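Local coordinates for protein endoglucanase family 5 (Clostridium acetobutylicum ATCC 824, PDB 6PZ7) that probably hydrolyses internal beta-1,4-glucosidic bonds of cellulose and related plant polysaccharides as a broad-specificity endoglucanase of glycoside hydrolase family 5, subfamily 4, at residues A[27-30]-A[34-37]; A[37-42]-A[79-84]; A[64-67]-A[71-74]; A[104-109]-A[118-123]; A[139-144]-A[176-181]. All coordinates share one frame; numbering follows the deposited sequence. Where two conformers were deposited one is given.

Overall arrangement
The chain folds as a (beta/alpha)8 barrel, and all five contacts fall in its first half. Interaction 1 closes a short turn in the loop between strand 19-22 and helix 42-51. Interaction 2 starts at Asn-37, where interaction 1 ends, and ties the rest of that loop to helix 76-91; within the chain it spans lies interaction 3, a hairpin-like turn between strand 55-58 and the same helix. Interaction 4 folds the loop after strand 95-99 back on helix 111-132, touching interaction 3 through Tyr-72 and Glu-120. Interaction 5 packs strand 139-142 against helix 161-180 and meets interaction 4 through Leu-144 and Ile-107. No two of these closures cross.

Interaction 1 of 5, residues A[27-30]-A[34-37]; sequences DASP and GWGN
Asp-27 meets the indole of Trp-35 through its backbone, with the carbonyl O 3.8 Å from Trp-35 CH2. Its carboxylate is turned to the chain just before it and takes hydrogen bonds from the backbone N atoms of Asn-24 and Thr-25, while the carbonyl O accepts from Ser-61 OG. Ala-28 carries the contact. Its CA sits 3.6 Å from the centroid of the six-membered ring and only 9° off the ring normal, a CH-pi contact over the face, and its methyl lies over the CG-CD2 bond of the five-membered ring, with Ala-28 CB 3.5 Å from Trp-35 CD2. Ser-29 continues beneath the same face: its backbone N lies toward the rim, and OG is 4.0 Å from Trp-35 CZ2. Trp-35 places CG beside its own backbone N (chi1 -63°), which lays the indole across residues 27-29. Alongside, Gly-34 passes close to segment 27-30, its CA 4.0 Å from Ser-29 O. Both segments belong to the loop that follows strand 19-22, at the C-terminal end of the (beta/alpha)8 barrel strands, the end that carries the active site in this fold. The indole face and the Ala-28 CA and CB beneath it make this chiefly a contact of dispersion and CH-pi attraction.

Interaction 2 of 5, residues A[37-42]-A[79-84]; sequences NPKTTK and LNRVQE
Arg-81, on the loop-facing side of helix 76-91, reaches Lys-39 and Thr-40 with its guanidinium group. Its CG stands anti to the backbone N and the chain then bends at chi2 (56°), bringing the flat group up to the loop. NH2 donates to Thr-40 O over 2.9 Å, with an N-H...O angle of 155°; the acceptor lies near the guanidinium plane, whereas the donor is tilted 21° from the carbonyl plane. The aliphatic part of Lys-39 lies over one face of the group: Lys-39 CE is 3.6 Å from Arg-81 CZ, above its centre, and Lys-39 CG is 3.5 Å from Arg-81 NH2. An extended chain beyond CG carries the lysine across the arginine in this way. One turn further on, Glu-84 meets the guanidinium at its edge, OE1 using its anti lone pair to form a salt bridge of 2.9 Å with Arg-81 NH1. A water also joins Glu-84 OE1 to Lys-39 NZ, accepting from the lysine at 2.7 Å and donating to the carboxylate. Outside the two segments, Glu-32 holds both sides together, pairing with Arg-81 NE and accepting from Thr-40 OG1, and Tyr-88 OH is a further partner of Arg-81 NH1. The contact thus ties the loop leading into helix 42-51 to helix 76-91, the next helix of the (beta/alpha)8 barrel, through side chains on the helix side. Thr-40 O and Glu-84 OE1 hold the guanidinium near its own plane, and the carboxylates of Glu-84 and Glu-32 probably offset the nearness of the lysine ammonium.

Interaction 3 of 5, residues A[64-67]-A[71-74]; sequences SHIG and SYTI
Ile-66 lays its CG2 methyl beside Tyr-72, 3.8 Å from Tyr-72 CB and at the edge of the ring, near its plane. That branch stands anti to the backbone N of Ile-66, while CG1 takes the place beside it and faces Ile-74 more loosely, 4.4 Å from Ile-74 CG1. The aromatic ring also has Gly-67 O close by, 3.6 Å from Tyr-72 CD1. Between these side chains the backbones run as a small hairpin-like turn, with a single beta bridge pairing Ile-66 and Ile-74 in the loop that leads from strand 55-58 to helix 76-91 of the barrel. Gly-67 N donates to Thr-73 O at 2.8 Å, with an N-H...O angle of 156°. CA-H...O contacts flank this bond: Ile-74 CA lies 3.3 Å from His-65 O, and Tyr-72 CA 3.6 Å from Gly-67 O. Tyr-72 has positive backbone angles (phi 51°, psi 49°), a left-handed conformation at the returning arm of the turn. Gln-127 of helix 111-132 bonds to both Tyr-72 O and Ile-74 N, and at the other end of the pair the His-65 ring is stacked with that of Trp-78.

Interaction 4 of 5, residues A[104-109]-A[118-123]; sequences TSWIIP and TDELTK
Segment 104-109, in the beta-alpha loop of the (beta/alpha)8 barrel that connects strand 95-99 to helix 111-132, folds back beside its own helix with the backbones well separated, Trp-106 CA lying 7.8 Å from Glu-120 CA and Ile-107 CA 7.5 Å from Leu-121 CA. Side chains fill this interval, and no hydrogen bond joins the two segments. Trp-106 points toward the helix, and its chi1 of 60° sets CG between the backbone N and the carbonyl carbon, standing the indole up against Glu-120. The carboxylate of that residue lies over one face of the ring, the two planes only 20° apart: Glu-120 CD is 3.3 Å from Trp-106 CE3, and OE2 is 3.5 Å from Trp-106 CD2, offset toward the rim. Glu-120 reaches this place with an extended chain, CG anti to its backbone N (chi1 -172°), so that its methylene carbons also lie against the benzene part of the indole. Ile-107 CG1 sits over the opposite face, and the ring is held between it and the carboxylate. The backbone of Leu-121 comes to the ring edge, its N 3.8 Å from Trp-106 CZ3, while CD2 stands off the plane on the side of Ile-107 and meets Ile-107 CD1 at 3.9 Å. The indole is further fixed by a hydrogen bond from NE1 to Asp-103, and Ser-117 OG bonds to the loop backbone at Trp-106 and Ile-108. Around this core, Tyr-72 touches Glu-120, Phe-170 of helix 161-180 packs on Ile-107, and Leu-144, just past strand 139-142, also touches Ile-107.

Interaction 5 of 5, residues A[139-144]-A[176-181]; sequences LIFQTL and NTIRST. Unlike the reference sequence in segment 139-144: Gln-142 (reference Glu).
This is a buried, wholly apolar strand-to-helix contact in the (beta/alpha)8 barrel, where strand 139-142 faces helix 161-180 and the two segments share no hydrogen bond. Phe-141 and Ile-178 make most of it, their CA atoms 8.7 Å apart and their side chains directed at each other and overlapping antiparallel, side by side. Ile-178 comes to the ring at its edge: CG2 lies in the ring plane, 3.7 Å from Phe-141 CD2 and 3.9 Å from Phe-141 CE2. The other branch runs back along the phenylalanine, with Ile-178 CD1 3.8 Å from Phe-141 CD2. In Ile-178, CG1 lies beside the backbone N (chi1 -71°) and CG2 anti to it, which spreads the two branches along the ring edge. Thr-143 adds a more distant touch, its CG2 methyl 4.4 Å from Ile-178 CD1, while its hydroxyl is hydrogen-bonded to Asn-171 of the same helix. On the helix, Ile-178 O accepts from both N and OG1 of Thr-181, the OG1 bond being 2.7 Å long. Gln-142, which replaces the glutamate of the reference sequence, points away from the helix and bonds through OE1 to Arg-57. Strand 139-142 is flanked in the barrel by strands 95-99 and 190-193, with Phe-132 of helix 111-132 touching Phe-141, and Thr-122 of that helix packing on Thr-177.

Interaction 1 of 5, residues A[27-30]-A[34-37]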
# COMPACT_ATOMS: atom_id res chain seq x y z
N ASP A 27 10.86 1.86 3.58
CA ASP A 27 10.98 1.45 2.19
C ASP A 27 12.19 2.03 1.52
O ASP A 27 12.56 1.57 0.41
CB ASP A 27 9.71 1.80 1.40
CG ASP A 27 9.19 3.21 1.60
OD1 ASP A 27 8.81 3.87 0.59
OD2 ASP A 27 9.12 3.69 2.75
N ALA A 28 12.85 3.03 2.13
CA ALA A 28 14.10 3.56 1.62
C ALA A 28 15.21 2.55 1.88
O ALA A 28 15.04 1.58 2.63
CB ALA A 28 14.44 4.89 2.29
N SER A 29 16.37 2.78 1.30
CA SER A 29 17.53 1.93 1.52
C SER A 29 18.77 2.80 1.53
O SER A 29 18.76 3.89 0.96
CB SER A 29 17.65 0.82 0.46
OG SER A 29 17.42 1.32 -0.84
N PRO A 30 19.83 2.36 2.18
CA PRO A 30 19.88 1.10 2.94
C PRO A 30 19.18 1.18 4.27
O PRO A 30 18.94 0.13 4.87
CB PRO A 30 21.39 0.88 3.13
CG PRO A 30 21.97 2.22 3.11
CD PRO A 30 21.15 3.02 2.13
N GLY A 34 17.65 7.10 4.52
CA GLY A 34 18.46 7.12 3.31
C GLY A 34 17.94 8.00 2.21
O GLY A 34 18.74 8.43 1.34
N TRP A 35 16.64 8.26 2.19
CA TRP A 35 16.03 9.08 1.15
C TRP A 35 15.59 10.44 1.68
O TRP A 35 14.70 11.07 1.10
CB TRP A 35 14.91 8.33 0.41
CG TRP A 35 15.38 7.11 -0.35
CD1 TRP A 35 16.65 6.66 -0.54
CD2 TRP A 35 14.54 6.15 -0.99
NE1 TRP A 35 16.66 5.51 -1.27
CE2 TRP A 35 15.37 5.16 -1.55
CE3 TRP A 35 13.16 6.03 -1.14
CZ2 TRP A 35 14.88 4.10 -2.26
CZ3 TRP A 35 12.67 4.94 -1.83
CH2 TRP A 35 13.52 4.02 -2.39
N GLY A 36 16.16 10.88 2.79
CA GLY A 36 16.02 12.24 3.24
C GLY A 36 14.98 12.47 4.30
O GLY A 36 14.87 13.60 4.77
N ASN A 37 14.20 11.48 4.69
CA ASN A 37 13.24 11.66 5.77
C ASN A 37 13.94 11.52 7.11
O ASN A 37 14.90 10.77 7.24
CB ASN A 37 12.07 10.70 5.63
CG ASN A 37 11.03 11.18 4.64
OD1 ASN A 37 10.56 12.29 4.77
ND2 ASN A 37 10.67 10.38 3.69

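Interaction 2 of 5, residues A[37-42]-A[79-84]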
# COMPACT_ATOMS: atom_id res chain seq x y z
N ASN A 37 14.20 11.48 4.69
CA ASN A 37 13.24 11.66 5.77
C ASN A 37 13.94 11.52 7.11
O ASN A 37 14.90 10.77 7.24
CB ASN A 37 12.07 10.70 5.63
CG ASN A 37 11.03 11.18 4.64
OD1 ASN A 37 10.56 12.29 4.77
ND2 ASN A 37 10.67 10.38 3.69
N PRO A 38 13.46 12.22 8.12
CA PRO A 38 14.00 12.06 9.48
C PRO A 38 13.58 10.70 10.02
O PRO A 38 12.61 10.07 9.56
CB PRO A 38 13.31 13.20 10.25
CG PRO A 38 11.99 13.39 9.54
CD PRO A 38 12.33 13.18 8.09
N LYS A 39 14.29 10.22 11.03
CA LYS A 39 13.85 9.01 11.72
C LYS A 39 12.44 9.22 12.27
O LYS A 39 12.14 10.25 12.89
CB LYS A 39 14.85 8.68 12.83
CG LYS A 39 14.54 7.37 13.54
CD LYS A 39 15.64 7.02 14.52
CE LYS A 39 15.29 5.74 15.28
NZ LYS A 39 16.39 5.30 16.21
N THR A 40 11.57 8.26 12.05
CA THR A 40 10.17 8.41 12.46
C THR A 40 10.06 8.43 13.98
O THR A 40 10.74 7.69 14.67
CB THR A 40 9.35 7.26 11.91
OG1 THR A 40 9.58 7.12 10.51
CG2 THR A 40 7.86 7.44 12.13
N THR A 41 9.18 9.30 14.48
CA THR A 41 8.90 9.40 15.90
C THR A 41 7.41 9.16 16.18
O THR A 41 6.54 9.31 15.30
CB THR A 41 9.25 10.79 16.45
OG1 THR A 41 8.39 11.73 15.81
CG2 THR A 41 10.69 11.16 16.20
N LYS A 42 7.14 8.81 17.43
CA LYS A 42 5.77 8.68 17.89
C LYS A 42 4.99 9.96 17.65
O LYS A 42 3.81 9.93 17.27
CB LYS A 42 5.78 8.32 19.37
CG LYS A 42 4.44 8.26 20.07
CD LYS A 42 3.54 7.24 19.41
CE LYS A 42 2.60 6.58 20.46
NZ LYS A 42 1.64 7.55 21.09
N LEU A 79 14.32 -5.74 12.15
CA LEU A 79 13.01 -6.16 12.63
C LEU A 79 12.62 -5.38 13.88
O LEU A 79 11.45 -5.01 14.05
CB LEU A 79 12.98 -7.65 12.92
CG LEU A 79 12.67 -8.58 11.76
CD1 LEU A 79 13.02 -10.01 12.14
CD2 LEU A 79 11.23 -8.47 11.30
N ASN A 80 13.57 -5.15 14.78
CA ASN A 80 13.27 -4.42 16.00
C ASN A 80 12.80 -3.00 15.67
O ASN A 80 11.83 -2.50 16.27
CB ASN A 80 14.50 -4.34 16.91
CG ASN A 80 14.84 -5.66 17.57
OD1 ASN A 80 14.05 -6.60 17.60
ND2 ASN A 80 16.04 -5.72 18.12
N ARG A 81 13.46 -2.34 14.70
CA ARG A 81 13.04 -0.99 14.30
C ARG A 81 11.68 -0.99 13.63
O ARG A 81 10.83 -0.14 13.94
CB ARG A 81 14.09 -0.35 13.40
CG ARG A 81 13.71 1.05 12.94
CD ARG A 81 13.40 1.99 14.10
NE ARG A 81 12.93 3.27 13.56
CZ ARG A 81 12.21 4.16 14.24
NH1 ARG A 81 11.89 3.98 15.51
NH2 ARG A 81 11.77 5.24 13.60
N VAL A 82 11.43 -1.95 12.75
CA VAL A 82 10.12 -2.06 12.12
C VAL A 82 9.05 -2.20 13.20
O VAL A 82 7.99 -1.56 13.14
CB VAL A 82 10.08 -3.23 11.12
CG1 VAL A 82 8.69 -3.44 10.58
CG2 VAL A 82 11.04 -2.99 9.95
N GLN A 83 9.31 -3.03 14.21
CA GLN A 83 8.33 -3.19 15.28
C GLN A 83 8.10 -1.90 16.05
O GLN A 83 6.97 -1.61 16.47
CB GLN A 83 8.74 -4.31 16.22
CG GLN A 83 7.73 -4.48 17.34
CD GLN A 83 8.04 -5.61 18.23
OE1 GLN A 83 9.06 -5.61 18.92
NE2 GLN A 83 7.18 -6.65 18.20
N GLU A 84 9.15 -1.12 16.29
CA GLU A 84 8.98 0.16 16.97
C GLU A 84 7.96 1.03 16.21
O GLU A 84 7.09 1.68 16.81
CB GLU A 84 10.31 0.92 17.09
CG GLU A 84 11.29 0.33 18.06
CD GLU A 84 12.59 1.06 18.17
OE1 GLU A 84 12.89 1.99 17.39
OE2 GLU A 84 13.37 0.73 19.10
O HOH W 1 15.31 3.11 17.41

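Interaction 3 of 5, residues A[64-67]-A[71-74]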
# COMPACT_ATOMS: atom_id res chain seq x y z
N SER A 64 17.79 -5.07 1.62
CA SER A 64 19.07 -4.68 2.21
C SER A 64 19.30 -5.29 3.58
O SER A 64 20.38 -5.08 4.15
CB SER A 64 19.16 -3.15 2.37
OG SER A 64 19.00 -2.48 1.14
N HIS A 65 18.32 -5.97 4.13
CA HIS A 65 18.34 -6.49 5.49
C HIS A 65 18.22 -8.00 5.54
O HIS A 65 18.03 -8.55 6.63
CB HIS A 65 17.19 -5.83 6.27
CG HIS A 65 17.15 -4.36 6.10
ND1 HIS A 65 18.07 -3.51 6.68
CD2 HIS A 65 16.35 -3.59 5.33
CE1 HIS A 65 17.80 -2.27 6.30
NE2 HIS A 65 16.77 -2.29 5.48
N ILE A 66 18.30 -8.67 4.40
CA ILE A 66 18.17 -10.12 4.26
C ILE A 66 19.55 -10.70 3.98
O ILE A 66 20.25 -10.26 3.06
CB ILE A 66 17.20 -10.46 3.12
CG1 ILE A 66 15.78 -9.98 3.44
CG2 ILE A 66 17.24 -11.98 2.84
CD1 ILE A 66 14.89 -9.98 2.22
N GLY A 67 19.94 -11.71 4.75
CA GLY A 67 21.20 -12.40 4.56
C GLY A 67 21.17 -13.41 3.43
O GLY A 67 20.21 -13.53 2.68
N SER A 71 19.09 -19.55 4.33
CA SER A 71 18.39 -19.09 5.54
C SER A 71 17.71 -17.74 5.37
O SER A 71 16.69 -17.46 6.01
CB SER A 71 19.35 -19.03 6.73
OG SER A 71 20.61 -18.48 6.34
N TYR A 72 18.27 -16.85 4.55
CA TYR A 72 17.70 -15.55 4.27
C TYR A 72 17.35 -14.82 5.57
O TYR A 72 16.26 -14.25 5.72
CB TYR A 72 16.50 -15.66 3.35
CG TYR A 72 16.83 -16.21 1.99
CD1 TYR A 72 17.59 -15.48 1.11
CD2 TYR A 72 16.33 -17.44 1.56
CE1 TYR A 72 17.86 -15.95 -0.19
CE2 TYR A 72 16.57 -17.90 0.27
CZ TYR A 72 17.34 -17.14 -0.58
OH TYR A 72 17.62 -17.57 -1.88
N THR A 73 18.30 -14.79 6.49
CA THR A 73 18.03 -14.25 7.83
C THR A 73 17.78 -12.75 7.75
O THR A 73 18.61 -11.99 7.22
CB THR A 73 19.23 -14.50 8.74
OG1 THR A 73 19.47 -15.91 8.74
CG2 THR A 73 19.00 -13.99 10.12
N ILE A 74 16.69 -12.29 8.33
CA ILE A 74 16.41 -10.86 8.42
C ILE A 74 17.16 -10.31 9.62
O ILE A 74 17.05 -10.82 10.74
CB ILE A 74 14.89 -10.58 8.55
CG1 ILE A 74 14.12 -11.15 7.36
CG2 ILE A 74 14.67 -9.06 8.64
CD1 ILE A 74 12.62 -10.96 7.45

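Interaction 4 of 5, residues A[104-109]-A[118-123]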
# COMPACT_ATOMS: atom_id res chain seq x y z
N THR A 104 11.63 -6.07 -5.59
CA THR A 104 11.61 -6.68 -6.92
C THR A 104 12.94 -7.30 -7.30
O THR A 104 12.97 -8.11 -8.25
CB THR A 104 11.24 -5.67 -8.01
OG1 THR A 104 12.21 -4.63 -8.05
CG2 THR A 104 9.86 -5.04 -7.77
N SER A 105 14.03 -6.98 -6.62
CA SER A 105 15.31 -7.57 -6.98
C SER A 105 15.31 -9.06 -6.75
O SER A 105 16.07 -9.78 -7.43
CB SER A 105 16.44 -6.92 -6.17
OG SER A 105 16.27 -7.11 -4.79
N TRP A 106 14.52 -9.58 -5.78
CA TRP A 106 14.50 -10.99 -5.44
C TRP A 106 13.11 -11.60 -5.59
O TRP A 106 12.99 -12.83 -5.58
CB TRP A 106 15.09 -11.24 -4.04
CG TRP A 106 14.37 -10.54 -2.93
CD1 TRP A 106 14.62 -9.28 -2.47
CD2 TRP A 106 13.34 -11.07 -2.13
NE1 TRP A 106 13.77 -8.99 -1.42
CE2 TRP A 106 12.97 -10.07 -1.20
CE3 TRP A 106 12.66 -12.29 -2.12
CZ2 TRP A 106 11.96 -10.27 -0.27
CZ3 TRP A 106 11.66 -12.48 -1.17
CH2 TRP A 106 11.32 -11.49 -0.27
N ILE A 107 12.06 -10.81 -5.77
CA ILE A 107 10.71 -11.29 -6.07
C ILE A 107 10.51 -11.04 -7.56
O ILE A 107 10.29 -9.89 -7.96
CB ILE A 107 9.64 -10.57 -5.24
CG1 ILE A 107 9.92 -10.69 -3.75
CG2 ILE A 107 8.28 -11.10 -5.59
CD1 ILE A 107 9.07 -9.81 -2.87
N ILE A 108 10.59 -12.07 -8.39
CA ILE A 108 10.65 -11.93 -9.85
C ILE A 108 9.59 -12.80 -10.50
O ILE A 108 9.75 -14.01 -10.57
CB ILE A 108 12.05 -12.23 -10.41
CG1 ILE A 108 13.13 -11.44 -9.65
CG2 ILE A 108 12.06 -11.89 -11.90
CD1 ILE A 108 14.56 -11.95 -9.95
N PRO A 109 8.49 -12.19 -11.00
CA PRO A 109 7.35 -13.02 -11.46
C PRO A 109 7.49 -13.50 -12.90
O PRO A 109 6.76 -13.09 -13.82
CB PRO A 109 6.15 -12.09 -11.25
CG PRO A 109 6.71 -10.72 -11.44
CD PRO A 109 8.08 -10.80 -10.75
N THR A 118 9.88 -18.01 -4.90
CA THR A 118 8.93 -18.65 -3.99
C THR A 118 9.63 -19.13 -2.73
O THR A 118 9.14 -18.95 -1.59
CB THR A 118 8.25 -19.81 -4.69
OG1 THR A 118 7.44 -19.28 -5.75
CG2 THR A 118 7.38 -20.66 -3.75
N ASP A 119 10.79 -19.73 -2.89
CA ASP A 119 11.53 -20.22 -1.74
C ASP A 119 11.92 -19.06 -0.84
O ASP A 119 11.76 -19.12 0.38
CB ASP A 119 12.76 -20.99 -2.21
CG ASP A 119 13.58 -21.47 -1.07
OD1 ASP A 119 13.11 -22.39 -0.37
OD2 ASP A 119 14.64 -20.90 -0.84
N GLU A 120 12.48 -18.00 -1.40
CA GLU A 120 12.91 -16.88 -0.57
C GLU A 120 11.70 -16.21 0.09
O GLU A 120 11.77 -15.81 1.26
CB GLU A 120 13.75 -15.88 -1.38
CG GLU A 120 14.32 -14.84 -0.46
CD GLU A 120 15.38 -13.93 -1.09
OE1 GLU A 120 15.80 -14.15 -2.24
OE2 GLU A 120 15.76 -12.95 -0.35
N LEU A 121 10.59 -16.07 -0.62
CA LEU A 121 9.39 -15.48 -0.04
C LEU A 121 8.92 -16.28 1.15
O LEU A 121 8.50 -15.70 2.15
CB LEU A 121 8.29 -15.47 -1.08
CG LEU A 121 8.12 -14.23 -1.93
CD1 LEU A 121 7.07 -14.50 -3.02
CD2 LEU A 121 7.74 -13.00 -1.06
N THR A 122 8.98 -17.60 1.06
CA THR A 122 8.60 -18.44 2.19
C THR A 122 9.48 -18.13 3.40
O THR A 122 8.98 -17.95 4.51
CB THR A 122 8.70 -19.92 1.81
OG1 THR A 122 7.89 -20.21 0.68
CG2 THR A 122 8.26 -20.80 2.94
N LYS A 123 10.80 -18.09 3.20
CA LYS A 123 11.70 -17.86 4.32
C LYS A 123 11.51 -16.47 4.91
O LYS A 123 11.52 -16.27 6.13
CB LYS A 123 13.16 -18.03 3.88
CG LYS A 123 13.73 -19.42 4.05
CD LYS A 123 13.12 -20.45 3.07
CE LYS A 123 13.85 -21.82 3.16
NZ LYS A 123 13.24 -22.79 2.24

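Interaction 5 of 5, residues A[139-144]-A[176-181]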
# COMPACT_ATOMS: atom_id res chain seq x y z
N LEU A 139 -3.40 -5.09 13.01
CA LEU A 139 -2.22 -5.25 12.16
C LEU A 139 -2.60 -6.13 10.97
O LEU A 139 -3.03 -7.28 11.14
CB LEU A 139 -1.05 -5.88 12.92
CG LEU A 139 0.21 -6.07 12.09
CD1 LEU A 139 0.75 -4.78 11.49
CD2 LEU A 139 1.30 -6.79 12.92
N ILE A 140 -2.49 -5.56 9.78
CA ILE A 140 -2.79 -6.20 8.50
C ILE A 140 -1.46 -6.42 7.79
O ILE A 140 -0.59 -5.53 7.79
CB ILE A 140 -3.69 -5.26 7.67
CG1 ILE A 140 -5.06 -5.09 8.39
CG2 ILE A 140 -3.87 -5.76 6.25
CD1 ILE A 140 -5.93 -4.00 7.81
N PHE A 141 -1.28 -7.60 7.19
CA PHE A 141 -0.13 -7.87 6.35
C PHE A 141 -0.51 -7.65 4.90
O PHE A 141 -1.58 -8.06 4.48
CB PHE A 141 0.39 -9.31 6.52
CG PHE A 141 0.98 -9.66 7.86
CD1 PHE A 141 1.41 -8.72 8.76
CD2 PHE A 141 1.09 -10.98 8.22
CE1 PHE A 141 1.93 -9.10 10.00
CE2 PHE A 141 1.58 -11.37 9.45
CZ PHE A 141 2.04 -10.44 10.32
N GLN A 142 0.38 -7.05 4.11
CA GLN A 142 0.21 -6.89 2.67
C GLN A 142 1.37 -7.66 2.04
O GLN A 142 2.54 -7.36 2.29
CB GLN A 142 0.22 -5.42 2.32
CG GLN A 142 0.27 -5.13 0.84
CD GLN A 142 0.54 -3.65 0.57
OE1 GLN A 142 1.51 -3.31 -0.15
NE2 GLN A 142 -0.25 -2.81 1.08
N THR A 143 1.06 -8.69 1.26
CA THR A 143 2.09 -9.65 0.85
C THR A 143 3.19 -9.04 0.02
O THR A 143 4.38 -9.33 0.24
CB THR A 143 1.41 -10.80 0.09
OG1 THR A 143 0.69 -10.23 -1.00
CG2 THR A 143 0.50 -11.63 0.98
N LEU A 144 2.81 -8.20 -0.94
CA LEU A 144 3.66 -7.64 -1.97
C LEU A 144 3.15 -6.24 -2.26
O LEU A 144 1.96 -5.95 -2.09
CB LEU A 144 3.57 -8.46 -3.26
CG LEU A 144 3.90 -9.96 -3.16
CD1 LEU A 144 3.51 -10.67 -4.43
CD2 LEU A 144 5.38 -10.13 -2.88
N ASN A 176 -0.08 -18.64 2.63
CA ASN A 176 0.09 -19.91 3.32
C ASN A 176 1.19 -19.82 4.39
O ASN A 176 1.07 -20.38 5.48
CB ASN A 176 0.42 -21.02 2.33
CG ASN A 176 -0.79 -21.54 1.57
OD1 ASN A 176 -1.92 -21.36 1.99
ND2 ASN A 176 -0.54 -22.20 0.45
N THR A 177 2.29 -19.15 4.06
CA THR A 177 3.39 -19.00 5.02
C THR A 177 2.94 -18.22 6.24
O THR A 177 3.22 -18.60 7.38
CB THR A 177 4.57 -18.31 4.35
OG1 THR A 177 5.05 -19.10 3.25
CG2 THR A 177 5.72 -18.05 5.29
N ILE A 178 2.24 -17.11 6.03
CA ILE A 178 1.70 -16.34 7.15
C ILE A 178 0.83 -17.23 8.02
O ILE A 178 0.97 -17.28 9.26
CB ILE A 178 0.93 -15.11 6.61
CG1 ILE A 178 1.90 -14.08 6.03
CG2 ILE A 178 0.05 -14.53 7.72
CD1 ILE A 178 1.27 -13.11 5.07
N ARG A 179 -0.16 -17.87 7.41
CA ARG A 179 -1.12 -18.63 8.21
C ARG A 179 -0.46 -19.78 8.96
O ARG A 179 -0.88 -20.11 10.07
CB ARG A 179 -2.25 -19.13 7.31
CG ARG A 179 -3.07 -18.01 6.64
CD ARG A 179 -4.45 -17.88 7.22
NE ARG A 179 -5.25 -16.88 6.54
CZ ARG A 179 -5.39 -15.61 6.94
NH1 ARG A 179 -4.76 -15.17 8.02
NH2 ARG A 179 -6.13 -14.76 6.24
N SER A 180 0.59 -20.37 8.38
CA SER A 180 1.27 -21.51 8.97
C SER A 180 1.93 -21.18 10.29
O SER A 180 2.22 -22.08 11.08
CB SER A 180 2.33 -22.03 8.00
OG SER A 180 3.50 -21.22 8.01
N THR A 181 2.21 -19.91 10.54
CA THR A 181 2.87 -19.52 11.78
C THR A 181 1.92 -19.45 12.98
O THR A 181 2.41 -19.35 14.13
CB THR A 181 3.61 -18.19 11.61
OG1 THR A 181 2.69 -17.12 11.32
CG2 THR A 181 4.65 -18.26 10.53